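Local coordinates for protein putative protease (Parabacteroides distasonis ATCC 8503, PDB 3KD4) that is of unknown function but is a putative exported protease carrying DUF3857 and DUF3858 family regions, at residues 6-11 against 138-143; 372-377 against 395-400; 123-128 against 269-274; 345-350 against 363-368. One frame throughout, in Å; residues are numbered along the deposited sequence. Where two conformers were deposited one is given.

Interaction 1: 6-11 against 138-143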
loop_
_atom_site.group_PDB
_atom_site.type_symbol
_atom_site.label_atom_id
_atom_site.label_comp_id
_atom_site.label_asym_id
_atom_site.label_seq_id
_atom_site.Cartn_x
_atom_site.Cartn_y
_atom_site.Cartn_z
ATOM N N ALA A 6 -7.593 -3.814 24.241
ATOM C CA ALA A 6 -8.498 -4.829 23.701
ATOM C C ALA A 6 -7.703 -6.060 23.398
ATOM O O ALA A 6 -6.484 -5.966 23.202
ATOM C CB ALA A 6 -9.207 -4.313 22.428
ATOM N N GLU A 7 -8.391 -7.205 23.348
ATOM C CA GLU A 7 -7.794 -8.464 22.973
ATOM C C GLU A 7 -8.810 -9.326 22.245
ATOM O O GLU A 7 -9.967 -9.440 22.687
ATOM C CB GLU A 7 -7.357 -9.198 24.231
ATOM C CG GLU A 7 -6.697 -10.545 24.009
ATOM C CD GLU A 7 -6.568 -11.303 25.312
ATOM O OE1 GLU A 7 -6.702 -12.563 25.316
ATOM O OE2 GLU A 7 -6.394 -10.618 26.349
ATOM N N TYR A 8 -8.392 -9.945 21.156
ATOM C CA TYR A 8 -9.212 -10.965 20.504
ATOM C C TYR A 8 -8.934 -12.281 21.194
ATOM O O TYR A 8 -7.866 -12.873 21.014
ATOM C CB TYR A 8 -8.865 -11.125 19.033
ATOM C CG TYR A 8 -9.286 -9.965 18.155
ATOM C CD1 TYR A 8 -10.550 -9.941 17.586
ATOM C CD2 TYR A 8 -8.413 -8.936 17.866
ATOM C CE1 TYR A 8 -10.937 -8.914 16.777
ATOM C CE2 TYR A 8 -8.785 -7.894 17.033
ATOM C CZ TYR A 8 -10.056 -7.901 16.498
ATOM O OH TYR A 8 -10.488 -6.890 15.702
ATOM N N GLY A 9 -9.896 -12.752 21.972
ATOM C CA GLY A 9 -9.774 -14.042 22.639
ATOM C C GLY A 9 -9.738 -15.154 21.602
ATOM O O GLY A 9 -8.925 -16.081 21.681
ATOM N N LYS A 10 -10.591 -15.040 20.593
ATOM C CA LYS A 10 -10.616 -16.025 19.518
ATOM C C LYS A 10 -10.907 -15.390 18.182
ATOM O O LYS A 10 -11.733 -14.451 18.080
ATOM C CB LYS A 10 -11.697 -17.047 19.773
ATOM C CG LYS A 10 -11.393 -17.940 20.957
ATOM C CD LYS A 10 -12.320 -19.153 20.959
ATOM C CE LYS A 10 -12.283 -19.907 22.321
ATOM N NZ LYS A 10 -10.906 -19.957 22.906
ATOM N N VAL A 11 -10.210 -15.893 17.171
ATOM C CA VAL A 11 -10.513 -15.648 15.781
ATOM C C VAL A 11 -10.573 -17.027 15.077
ATOM O O VAL A 11 -9.704 -17.926 15.307
ATOM C CB VAL A 11 -9.445 -14.726 15.154
ATOM C CG1 VAL A 11 -9.628 -14.570 13.656
ATOM C CG2 VAL A 11 -9.449 -13.339 15.857
ATOM N N SER A 138 -4.730 -5.346 18.008
ATOM C CA SER A 138 -4.750 -5.921 19.349
ATOM C C SER A 138 -4.214 -7.359 19.288
ATOM O O SER A 138 -4.291 -8.021 18.225
ATOM C CB SER A 138 -6.205 -5.932 19.850
ATOM O OG SER A 138 -6.727 -4.621 19.972
ATOM N N PRO A 139 -3.729 -7.872 20.415
ATOM C CA PRO A 139 -3.327 -9.285 20.456
ATOM C C PRO A 139 -4.472 -10.270 20.147
ATOM O O PRO A 139 -5.659 -9.999 20.443
ATOM C CB PRO A 139 -2.881 -9.510 21.907
ATOM C CG PRO A 139 -3.033 -8.195 22.620
ATOM C CD PRO A 139 -3.711 -7.226 21.750
ATOM N N VAL A 140 -4.092 -11.400 19.567
ATOM C CA VAL A 140 -5.013 -12.495 19.249
ATOM C C VAL A 140 -4.540 -13.711 20.040
ATOM O O VAL A 140 -3.442 -14.240 19.794
ATOM C CB VAL A 140 -5.077 -12.801 17.732
ATOM C CG1 VAL A 140 -6.047 -13.972 17.480
ATOM C CG2 VAL A 140 -5.491 -11.551 16.940
ATOM N N LYS A 141 -5.355 -14.140 20.991
ATOM C CA LYS A 141 -4.992 -15.243 21.876
ATOM C C LYS A 141 -4.966 -16.562 21.124
ATOM O O LYS A 141 -4.095 -17.385 21.350
ATOM C CB LYS A 141 -5.969 -15.303 23.059
ATOM C CG LYS A 141 -5.708 -16.408 24.069
ATOM C CD LYS A 141 -4.331 -16.253 24.713
ATOM C CE LYS A 141 -4.138 -17.117 25.967
ATOM N NZ LYS A 141 -2.690 -17.142 26.339
ATOM N N GLU A 142 -5.932 -16.750 20.230
ATOM C CA GLU A 142 -6.039 -17.955 19.410
ATOM C C GLU A 142 -6.685 -17.641 18.076
ATOM O O GLU A 142 -7.797 -17.086 18.018
ATOM C CB GLU A 142 -6.888 -19.011 20.103
ATOM C CG GLU A 142 -7.009 -20.344 19.326
ATOM C CD GLU A 142 -8.003 -21.293 19.998
ATOM O OE1 GLU A 142 -9.218 -21.162 19.747
ATOM O OE2 GLU A 142 -7.563 -22.166 20.774
ATOM N N CYS A 143 -6.019 -18.097 17.022
ATOM C CA CYS A 143 -6.438 -17.879 15.672
ATOM C C CYS A 143 -6.422 -19.242 14.952
ATOM O O CYS A 143 -5.362 -19.877 14.852
ATOM C CB CYS A 143 -5.509 -16.884 14.983
ATOM S SG CYS A 143 -5.951 -16.618 13.269
HETATM O O HOH W 1 -10.092 -19.722 17.548
#

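Interaction 2: 372-377 against 395-400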
loop_
_atom_site.group_PDB
_atom_site.type_symbol
_atom_site.label_atom_id
_atom_site.label_comp_id
_atom_site.label_asym_id
_atom_site.label_seq_id
_atom_site.Cartn_x
_atom_site.Cartn_y
_atom_site.Cartn_z
ATOM N N ILE A 372 16.530 14.925 -6.329
ATOM C CA ILE A 372 15.939 16.252 -6.143
ATOM C C ILE A 372 17.018 17.351 -6.228
ATOM O O ILE A 372 18.099 17.261 -5.642
ATOM C CB ILE A 372 15.119 16.336 -4.841
ATOM C CG1 ILE A 372 13.835 15.512 -5.015
ATOM C CG2 ILE A 372 14.717 17.792 -4.517
ATOM C CD1 ILE A 372 13.348 15.003 -3.795
ATOM N N LYS A 373 16.732 18.362 -7.034
ATOM C CA LYS A 373 17.660 19.478 -7.194
ATOM C C LYS A 373 16.828 20.729 -7.270
ATOM O O LYS A 373 16.034 20.877 -8.183
ATOM C CB LYS A 373 18.518 19.301 -8.440
ATOM C CG LYS A 373 19.567 20.407 -8.634
ATOM C CD LYS A 373 20.591 19.978 -9.693
ATOM C CE LYS A 373 21.719 21.001 -9.835
ATOM N NZ LYS A 373 23.042 20.299 -10.004
ATOM N N GLU A 374 16.966 21.592 -6.264
ATOM C CA GLU A 374 16.204 22.818 -6.202
ATOM C C GLU A 374 17.052 24.013 -5.801
ATOM O O GLU A 374 18.158 23.870 -5.262
ATOM C CB GLU A 374 15.057 22.668 -5.231
ATOM C CG GLU A 374 14.041 21.607 -5.661
ATOM C CD GLU A 374 12.695 21.798 -4.991
ATOM O OE1 GLU A 374 12.425 22.915 -4.451
ATOM O OE2 GLU A 374 11.907 20.833 -4.995
ATOM N N SER A 375 16.487 25.183 -6.078
ATOM C CA SER A 375 17.104 26.479 -5.824
ATOM C C SER A 375 16.104 27.398 -5.161
ATOM O O SER A 375 14.927 27.347 -5.465
ATOM C CB SER A 375 17.519 27.109 -7.153
ATOM O OG SER A 375 18.742 26.527 -7.568
ATOM N N ARG A 376 16.586 28.226 -4.248
ATOM C CA ARG A 376 15.782 29.265 -3.633
ATOM C C ARG A 376 16.606 30.546 -3.506
ATOM O O ARG A 376 17.827 30.501 -3.309
ATOM C CB ARG A 376 15.318 28.849 -2.238
ATOM C CG ARG A 376 14.377 27.693 -2.189
ATOM C CD ARG A 376 12.974 28.073 -2.616
ATOM N NE ARG A 376 12.071 26.936 -2.494
ATOM C CZ ARG A 376 12.024 25.914 -3.341
ATOM N NH1 ARG A 376 12.834 25.879 -4.403
ATOM N NH2 ARG A 376 11.162 24.920 -3.133
ATOM N N SER A 377 15.930 31.686 -3.623
ATOM C CA SER A 377 16.554 32.977 -3.388
ATOM C C SER A 377 16.012 33.551 -2.097
ATOM O O SER A 377 14.814 33.423 -1.805
ATOM C CB SER A 377 16.263 33.944 -4.534
ATOM O OG SER A 377 16.915 33.501 -5.709
ATOM N N PRO A 395 14.337 28.757 3.746
ATOM C CA PRO A 395 13.099 27.957 3.727
ATOM C C PRO A 395 13.309 26.491 3.349
ATOM O O PRO A 395 14.120 26.186 2.492
ATOM C CB PRO A 395 12.242 28.661 2.677
ATOM C CG PRO A 395 13.206 29.400 1.821
ATOM C CD PRO A 395 14.358 29.791 2.691
ATOM N N ALA A 396 12.582 25.590 3.995
ATOM C CA ALA A 396 12.607 24.177 3.622
ATOM C C ALA A 396 11.912 24.001 2.291
ATOM O O ALA A 396 10.992 24.750 1.974
ATOM C CB ALA A 396 11.910 23.351 4.676
ATOM N N ILE A 397 12.349 23.029 1.506
ATOM C CA ILE A 397 11.615 22.658 0.299
ATOM C C ILE A 397 10.575 21.607 0.685
ATOM O O ILE A 397 10.620 21.095 1.798
ATOM C CB ILE A 397 12.543 22.117 -0.796
ATOM C CG1 ILE A 397 13.116 20.743 -0.416
ATOM C CG2 ILE A 397 13.650 23.115 -1.079
ATOM C CD1 ILE A 397 13.769 20.031 -1.568
ATOM N N SER A 398 9.670 21.281 -0.250
ATOM C CA SER A 398 8.546 20.346 -0.020
ATOM C C SER A 398 8.786 18.924 -0.475
ATOM O O SER A 398 8.439 17.962 0.220
ATOM C CB SER A 398 7.334 20.816 -0.808
ATOM O OG SER A 398 7.125 22.180 -0.594
ATOM N N ALA A 399 9.319 18.803 -1.684
ATOM C CA ALA A 399 9.527 17.517 -2.323
ATOM C C ALA A 399 10.637 16.744 -1.620
ATOM O O ALA A 399 11.566 17.327 -1.064
ATOM C CB ALA A 399 9.873 17.723 -3.795
ATOM N N GLY A 400 10.539 15.418 -1.645
ATOM C CA GLY A 400 11.588 14.576 -1.112
ATOM C C GLY A 400 11.427 14.290 0.369
ATOM O O GLY A 400 10.299 14.145 0.860
HETATM O O HOH W 2 10.006 21.320 -3.363
HETATM O O HOH W 3 9.105 24.059 -1.679
HETATM O O HOH W 4 10.512 26.681 -0.455
#

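Interaction 3: 123-128 against 269-274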
loop_
_atom_site.group_PDB
_atom_site.type_symbol
_atom_site.label_atom_id
_atom_site.label_comp_id
_atom_site.label_asym_id
_atom_site.label_seq_id
_atom_site.Cartn_x
_atom_site.Cartn_y
_atom_site.Cartn_z
ATOM N N GLY A 123 -19.414 -19.021 -10.619
ATOM C CA GLY A 123 -19.212 -18.116 -11.733
ATOM C C GLY A 123 -18.665 -16.737 -11.400
ATOM O O GLY A 123 -18.693 -15.845 -12.247
ATOM N N TYR A 124 -18.253 -16.498 -10.171
ATOM C CA TYR A 124 -17.771 -15.179 -9.775
ATOM C C TYR A 124 -16.259 -15.263 -9.558
ATOM O O TYR A 124 -15.520 -14.465 -10.085
ATOM C CB TYR A 124 -18.436 -14.720 -8.473
ATOM C CG TYR A 124 -18.066 -13.338 -8.033
ATOM C CD1 TYR A 124 -18.271 -12.251 -8.870
ATOM C CD2 TYR A 124 -17.497 -13.103 -6.782
ATOM C CE1 TYR A 124 -17.946 -10.956 -8.480
ATOM C CE2 TYR A 124 -17.171 -11.785 -6.366
ATOM C CZ TYR A 124 -17.399 -10.728 -7.231
ATOM O OH TYR A 124 -17.068 -9.419 -6.870
ATOM N N TYR A 125 -15.787 -16.222 -8.780
ATOM C CA TYR A 125 -14.344 -16.345 -8.577
ATOM C C TYR A 125 -13.800 -17.494 -9.409
ATOM O O TYR A 125 -14.318 -18.588 -9.313
ATOM C CB TYR A 125 -14.059 -16.591 -7.117
ATOM C CG TYR A 125 -14.263 -15.397 -6.234
ATOM C CD1 TYR A 125 -13.796 -14.139 -6.607
ATOM C CD2 TYR A 125 -14.855 -15.527 -4.999
ATOM C CE1 TYR A 125 -13.980 -13.035 -5.772
ATOM C CE2 TYR A 125 -15.004 -14.424 -4.139
ATOM C CZ TYR A 125 -14.580 -13.184 -4.555
ATOM O OH TYR A 125 -14.727 -12.082 -3.718
ATOM N N PRO A 126 -12.735 -17.261 -10.194
ATOM C CA PRO A 126 -12.119 -18.357 -10.943
ATOM C C PRO A 126 -11.517 -19.448 -10.070
ATOM O O PRO A 126 -11.419 -20.583 -10.513
ATOM C CB PRO A 126 -11.008 -17.664 -11.737
ATOM C CG PRO A 126 -11.369 -16.266 -11.803
ATOM C CD PRO A 126 -12.114 -15.965 -10.529
ATOM N N ALA A 127 -11.157 -19.117 -8.834
ATOM C CA ALA A 127 -10.445 -20.056 -7.968
ATOM C C ALA A 127 -10.588 -19.615 -6.515
ATOM O O ALA A 127 -11.033 -18.517 -6.254
ATOM C CB ALA A 127 -8.931 -20.104 -8.387
ATOM N N LEU A 128 -10.232 -20.482 -5.566
ATOM C CA LEU A 128 -10.057 -20.062 -4.186
ATOM C C LEU A 128 -8.697 -19.354 -4.124
ATOM O O LEU A 128 -7.679 -19.909 -4.528
ATOM C CB LEU A 128 -10.128 -21.263 -3.223
ATOM C CG LEU A 128 -9.991 -20.940 -1.741
ATOM C CD1 LEU A 128 -11.064 -19.904 -1.295
ATOM C CD2 LEU A 128 -10.114 -22.165 -0.809
ATOM N N THR A 269 -14.689 -7.158 -7.800
ATOM C CA THR A 269 -15.101 -7.205 -9.202
ATOM C C THR A 269 -14.945 -8.634 -9.764
ATOM O O THR A 269 -14.943 -8.839 -10.959
ATOM C CB THR A 269 -14.303 -6.176 -10.077
ATOM O OG1 THR A 269 -12.956 -6.614 -10.237
ATOM C CG2 THR A 269 -14.262 -4.799 -9.433
ATOM N N GLY A 270 -14.797 -9.627 -8.912
ATOM C CA GLY A 270 -14.533 -10.983 -9.416
ATOM C C GLY A 270 -13.247 -11.105 -10.234
ATOM O O GLY A 270 -13.147 -11.971 -11.118
ATOM N N TYR A 271 -12.266 -10.257 -9.930
ATOM C CA TYR A 271 -11.013 -10.222 -10.676
ATOM C C TYR A 271 -11.214 -9.990 -12.190
ATOM O O TYR A 271 -10.542 -10.603 -13.018
ATOM C CB TYR A 271 -10.179 -11.506 -10.422
ATOM C CG TYR A 271 -9.848 -11.679 -8.981
ATOM C CD1 TYR A 271 -8.731 -11.065 -8.435
ATOM C CD2 TYR A 271 -10.698 -12.376 -8.132
ATOM C CE1 TYR A 271 -8.425 -11.187 -7.108
ATOM C CE2 TYR A 271 -10.393 -12.519 -6.778
ATOM C CZ TYR A 271 -9.277 -11.902 -6.275
ATOM O OH TYR A 271 -8.962 -12.043 -4.960
ATOM N N THR A 272 -12.095 -9.060 -12.551
ATOM C CA THR A 272 -12.069 -8.677 -13.969
ATOM C C THR A 272 -12.378 -7.200 -14.118
ATOM O O THR A 272 -12.213 -6.417 -13.147
ATOM C CB THR A 272 -12.930 -9.623 -14.891
ATOM O OG1 THR A 272 -12.708 -9.319 -16.307
ATOM C CG2 THR A 272 -14.395 -9.523 -14.522
ATOM N N VAL A 273 -12.627 -6.814 -15.359
ATOM C CA VAL A 273 -12.671 -5.431 -15.782
ATOM C C VAL A 273 -13.940 -5.229 -16.538
ATOM O O VAL A 273 -14.499 -6.190 -17.058
ATOM C CB VAL A 273 -11.472 -5.101 -16.702
ATOM C CG1 VAL A 273 -10.172 -5.014 -15.867
ATOM C CG2 VAL A 273 -11.336 -6.089 -17.920
ATOM N N ARG A 274 -14.427 -3.988 -16.584
ATOM C CA ARG A 274 -15.459 -3.659 -17.539
ATOM C C ARG A 274 -14.853 -3.755 -18.919
ATOM O O ARG A 274 -13.634 -3.747 -19.106
ATOM C CB ARG A 274 -16.019 -2.260 -17.339
ATOM C CG ARG A 274 -16.865 -2.132 -16.082
ATOM C CD ARG A 274 -17.204 -0.671 -15.844
ATOM N NE ARG A 274 -16.028 0.065 -15.402
ATOM C CZ ARG A 274 -15.829 1.366 -15.559
ATOM N NH1 ARG A 274 -16.739 2.163 -16.117
ATOM N NH2 ARG A 274 -14.694 1.885 -15.131
#

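Interaction 4: 345-350 against 363-368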
loop_
_atom_site.group_PDB
_atom_site.type_symbol
_atom_site.label_atom_id
_atom_site.label_comp_id
_atom_site.label_asym_id
_atom_site.label_seq_id
_atom_site.Cartn_x
_atom_site.Cartn_y
_atom_site.Cartn_z
ATOM N N PRO A 345 6.924 5.099 -8.761
ATOM C CA PRO A 345 7.903 4.370 -9.600
ATOM C C PRO A 345 8.276 3.014 -9.032
ATOM O O PRO A 345 8.592 2.921 -7.835
ATOM C CB PRO A 345 9.131 5.282 -9.591
ATOM C CG PRO A 345 8.577 6.654 -9.340
ATOM C CD PRO A 345 7.382 6.465 -8.442
ATOM N N LEU A 346 8.263 1.978 -9.878
ATOM C CA LEU A 346 8.665 0.645 -9.408
ATOM C C LEU A 346 10.086 0.636 -8.893
ATOM O O LEU A 346 10.401 -0.123 -7.986
ATOM C CB LEU A 346 8.528 -0.420 -10.503
ATOM C CG LEU A 346 7.136 -0.851 -10.914
ATOM C CD1 LEU A 346 7.270 -1.951 -11.988
ATOM C CD2 LEU A 346 6.328 -1.369 -9.738
ATOM N N THR A 347 10.928 1.506 -9.435
ATOM C CA THR A 347 12.329 1.587 -9.023
ATOM C C THR A 347 12.533 2.246 -7.635
ATOM O O THR A 347 13.655 2.262 -7.113
ATOM C CB THR A 347 13.155 2.313 -10.100
ATOM O OG1 THR A 347 12.590 3.621 -10.331
ATOM C CG2 THR A 347 13.157 1.490 -11.420
ATOM N N ASN A 348 11.466 2.761 -7.016
ATOM C CA ASN A 348 11.580 3.246 -5.634
ATOM C C ASN A 348 11.818 2.108 -4.669
ATOM O O ASN A 348 12.694 2.171 -3.817
ATOM C CB ASN A 348 10.355 4.062 -5.194
ATOM C CG ASN A 348 10.332 5.439 -5.781
ATOM O OD1 ASN A 348 11.132 5.784 -6.652
ATOM N ND2 ASN A 348 9.426 6.253 -5.290
ATOM N N ARG A 349 11.033 1.048 -4.788
ATOM C CA ARG A 349 11.205 -0.101 -3.904
ATOM C C ARG A 349 12.089 -1.171 -4.535
ATOM O O ARG A 349 12.633 -2.033 -3.850
ATOM C CB ARG A 349 9.838 -0.661 -3.507
ATOM C CG ARG A 349 8.955 0.321 -2.686
ATOM C CD ARG A 349 7.559 -0.250 -2.451
ATOM N NE ARG A 349 7.645 -1.585 -1.872
ATOM C CZ ARG A 349 7.954 -1.840 -0.600
ATOM N NH1 ARG A 349 8.172 -0.849 0.264
ATOM N NH2 ARG A 349 8.046 -3.094 -0.171
ATOM N N GLY A 350 12.220 -1.149 -5.855
ATOM C CA GLY A 350 13.090 -2.073 -6.548
ATOM C C GLY A 350 12.872 -3.511 -6.151
ATOM O O GLY A 350 11.738 -4.016 -6.156
ATOM N N ILE A 363 10.675 -10.053 -13.174
ATOM C CA ILE A 363 11.513 -8.923 -13.605
ATOM C C ILE A 363 12.335 -8.410 -12.428
ATOM O O ILE A 363 11.796 -8.031 -11.400
ATOM C CB ILE A 363 10.683 -7.793 -14.151
ATOM C CG1 ILE A 363 9.789 -8.300 -15.273
ATOM C CG2 ILE A 363 11.609 -6.638 -14.646
ATOM C CD1 ILE A 363 8.900 -7.241 -15.886
ATOM N N GLU A 364 13.643 -8.408 -12.586
ATOM C CA GLU A 364 14.547 -7.916 -11.552
ATOM C C GLU A 364 14.609 -6.383 -11.635
ATOM O O GLU A 364 15.481 -5.834 -12.317
ATOM C CB GLU A 364 15.924 -8.559 -11.775
ATOM C CG GLU A 364 17.003 -8.173 -10.797
ATOM C CD GLU A 364 18.347 -8.812 -11.158
ATOM O OE1 GLU A 364 18.362 -9.900 -11.787
ATOM O OE2 GLU A 364 19.375 -8.207 -10.820
ATOM N N ILE A 365 13.676 -5.701 -10.975
ATOM C CA ILE A 365 13.559 -4.243 -11.068
ATOM C C ILE A 365 14.739 -3.649 -10.297
ATOM O O ILE A 365 15.025 -4.071 -9.185
ATOM C CB ILE A 365 12.255 -3.681 -10.442
ATOM C CG1 ILE A 365 10.997 -4.329 -11.076
ATOM C CG2 ILE A 365 12.188 -2.126 -10.590
ATOM C CD1 ILE A 365 10.783 -3.914 -12.497
ATOM N N GLU A 366 15.425 -2.695 -10.907
ATOM C CA GLU A 366 16.531 -2.003 -10.223
ATOM C C GLU A 366 15.978 -1.005 -9.203
ATOM O O GLU A 366 14.806 -0.583 -9.289
ATOM C CB GLU A 366 17.439 -1.286 -11.213
ATOM C CG GLU A 366 16.792 -0.078 -11.867
ATOM C CD GLU A 366 17.653 0.542 -12.998
ATOM O OE1 GLU A 366 18.797 0.081 -13.250
ATOM O OE2 GLU A 366 17.137 1.474 -13.657
ATOM N N THR A 367 16.808 -0.691 -8.216
ATOM C CA THR A 367 16.468 0.248 -7.167
ATOM C C THR A 367 17.177 1.545 -7.532
ATOM O O THR A 367 18.390 1.553 -7.631
ATOM C CB THR A 367 16.921 -0.258 -5.800
ATOM O OG1 THR A 367 16.332 -1.561 -5.546
ATOM C CG2 THR A 367 16.488 0.721 -4.709
ATOM N N THR A 368 16.422 2.602 -7.814
ATOM C CA THR A 368 16.965 3.862 -8.338
ATOM C C THR A 368 16.623 4.984 -7.357
ATOM O O THR A 368 15.465 5.140 -6.999
ATOM C CB THR A 368 16.335 4.233 -9.712
ATOM O OG1 THR A 368 16.542 3.179 -10.648
ATOM C CG2 THR A 368 16.943 5.501 -10.273
HETATM O O HOH W 5 13.108 5.386 -8.364
HETATM O O HOH W 6 14.904 3.948 -4.469
HETATM O O HOH W 7 15.847 -2.836 -3.158
#

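Interaction 1: 6-11 against 138-143
The backbones of Tyr8 and Val140 are bridged by two hydrogen bonds: Tyr8 N donates to Pro139 O at 2.8 Å, and Lys141 N donates to Tyr8 O at 2.8 Å, almost straight at 170°. Both chains then turn a corner, at Gly9 and Lys141, and pair again in parallel, Val11 N bonding to Glu142 O at 2.8 Å. Val140 serves both pairings. With its CG1 branch trans to the backbone N (chi1 179°), CG1 meets Val11 CG2 at 3.8 Å, while CG2 reaches Tyr8 CB at 4.0 Å. An alanine here lacks both branches, and is likely to leave a gap beside Val11 CG2 and the CB of Tyr8. Val11 CG1 also approaches Cys143 SG at 4.2 Å. Toward the exposed flank, the side chains of Lys10 and Glu142 run alongside each other in the same direction; their salt bridge is long, 3.8 Å from NZ to OE1. A water donates to both Glu142 OE1 and Val11 O, tying carboxylate to backbone, while Glu142 OE2 forms a salt bridge with Arg182. In the mixed sheet, strands 6-17 and 140-150 are thus parallel neighbours. Strand 23-33 borders the first, where Gly9 and Lys10 both face Glu30 in a classic beta bulge, and strand 174-184 borders the second, placing Ile184 against Val140 and Cys143.

Interaction 2: 372-377 against 395-400
Ile372, Glu374 and Arg376, on one face of the outermost strand 370-380, meet an irregular loop through a surface contact of apolar packing and water bridges. The loop, which follows strand 389-393, runs opposite to the strand, the end-to-end directions of the touching parts being 179° apart. Ile397 is at the centre of the apolar part: its CD1 touches Ile372 CG2 at 3.8 Å, the two side chains running antiparallel past one another, and its CG2 lies over one face of the Arg376 guanidinium, 3.7 Å from NH2. Ile372 CD1 presses tightly on Gly400 CA (3.2 Å), where a beta-carbon would clash; the positive phi of 88° also suits glycine. Arg376 bends at chi2 (-75°), which turns its guanidinium back along the strand to Glu374, and NH2 forms a salt bridge with OE1 at 2.7 Å. Arg376 NH1 also donates to Ser375 O at 2.8 Å, from above the carbonyl plane. Replacement of this arginine by a leucine would probably leave the Glu374 carboxylate without its charged mate and break two water links to the loop. Those links run from Arg376 NE through a water to Ala396 O and from NH2 through another to Ser398 OG; a third water joins Glu374 OE2 to Ala399 N. The ion pair thus lies within the strand, with Ile397 CG2 covering one guanidinium face, while the polar links to the loop pass through water.

Interaction 3: 123-128 against 269-274
A glycine seated on a tyrosine face, Gly270 on Tyr124, joins two irregular loops: the one between strands 111-120 and 129-133, and the one that leads into helix 276-282. The evidence is a CH-pi contact, with Gly270 CA 3.8 Å from the centroid of the Tyr124 ring and 23° off its normal, displaced toward the rim. A beta-carbon on Gly270 would run into Tyr124 CE1, and the positive phi of Gly270 independently favours glycine. Tyr124 holds its ring trans to the backbone N (chi1 -176°), which carries the hydroxyl out to the loop 269-274; its OH is hydrogen-bonded to Asn51. On the loop 123-128 itself, Tyr124 CD2 stands 3.5 Å above the centre of the Tyr125 ring, so two successive tyrosines brace each other. Tyr125 then leans on Tyr271: Tyr125 CE1 comes within 3.8 Å of Tyr271 CE2, with ring centroids 5.9 Å apart and planes at 57°, an oblique pairing. The Tyr125 hydroxyl is fixed by Ala267 O, just upstream of the glycine, while Pro126 CD approaches Gly270 O at 4.2 Å. Around the contact, Phe54 stacks on Tyr124. Helix 211-222 adjoins the contact through Arg221, which is hydrogen-bonded to Gly270 O and touches Pro126 and Tyr271, and strand 23-33 contributes Gln23 beside Tyr125.

Interaction 4: 345-350 against 363-368
Thr347 and Gly350, on and just after the short, weakly bonded helix 346-349, receive the loop that leaves strand 362-363 and heads for strand 370-380. Gly350 is the first residue to leave helical backbone angles and does so with positive phi, turning the chain toward strand 353-357. The direct hydrogen bonding is backbone to backbone: Thr368 N donates to Thr347 O at 2.9 Å, nearly straight at 170°, though the donor sits 23° off the carbonyl plane. Weaker CA-H...O contacts flank it, from Thr347 CA to Glu366 O and from Thr367 CA to the same Thr347 O. Apolar packing centres on Ile365, whose CG2 lies 4.0 Å from Leu346 CB and 3.8 Å from Thr347 CG2. With Thr347 OG1 tucked between its own N and C (chi1 57°), CG2 is left anti to the carbonyl carbon, beside Ile365 and the Glu366 carbonyl. Leu346 and Ile365 also both touch Tyr340 of strand 337-341, so this packing continues into the antiparallel sheet. Close steric fits complete the join. The side chains of Thr347 and Thr368 run alongside each other, with Thr347 CB 3.5 Å from Thr368 OG1, and Gly350 CA comes within 3.4 Å of Thr367 OG1, where a beta-carbon on Gly350 would collide. Among the waters that bridge the segments, one is held three ways: it accepts from Thr347 OG1 at 2.7 Å and donates to Asn348 OD1 at 2.6 Å and to Thr368 O at 2.7 Å.

How the interactions relate
The four contacts do not touch one another and are spread over an elongated chain. Interactions 1 and 3 alternate along the sequence, with centres 32 Å apart: the chain segment that leaves residues 6-11 passes 123-128 before it returns at 138-143, and 269-274 follows later. Interaction 4 lies in series after interaction 3, centres 29 Å apart, and runs on into interaction 2, since 363-368 and 372-377 adjoin in the sequence although the centres are 25 Å apart. Interactions 1 and 2 are the most distant pair, 47 Å between centres. With no active site assigned, the glycerols near interactions 1, 3 and 4 and the phosphate near Lys10, all probably from the crystallisation liquor, do not by themselves define a functional pocket.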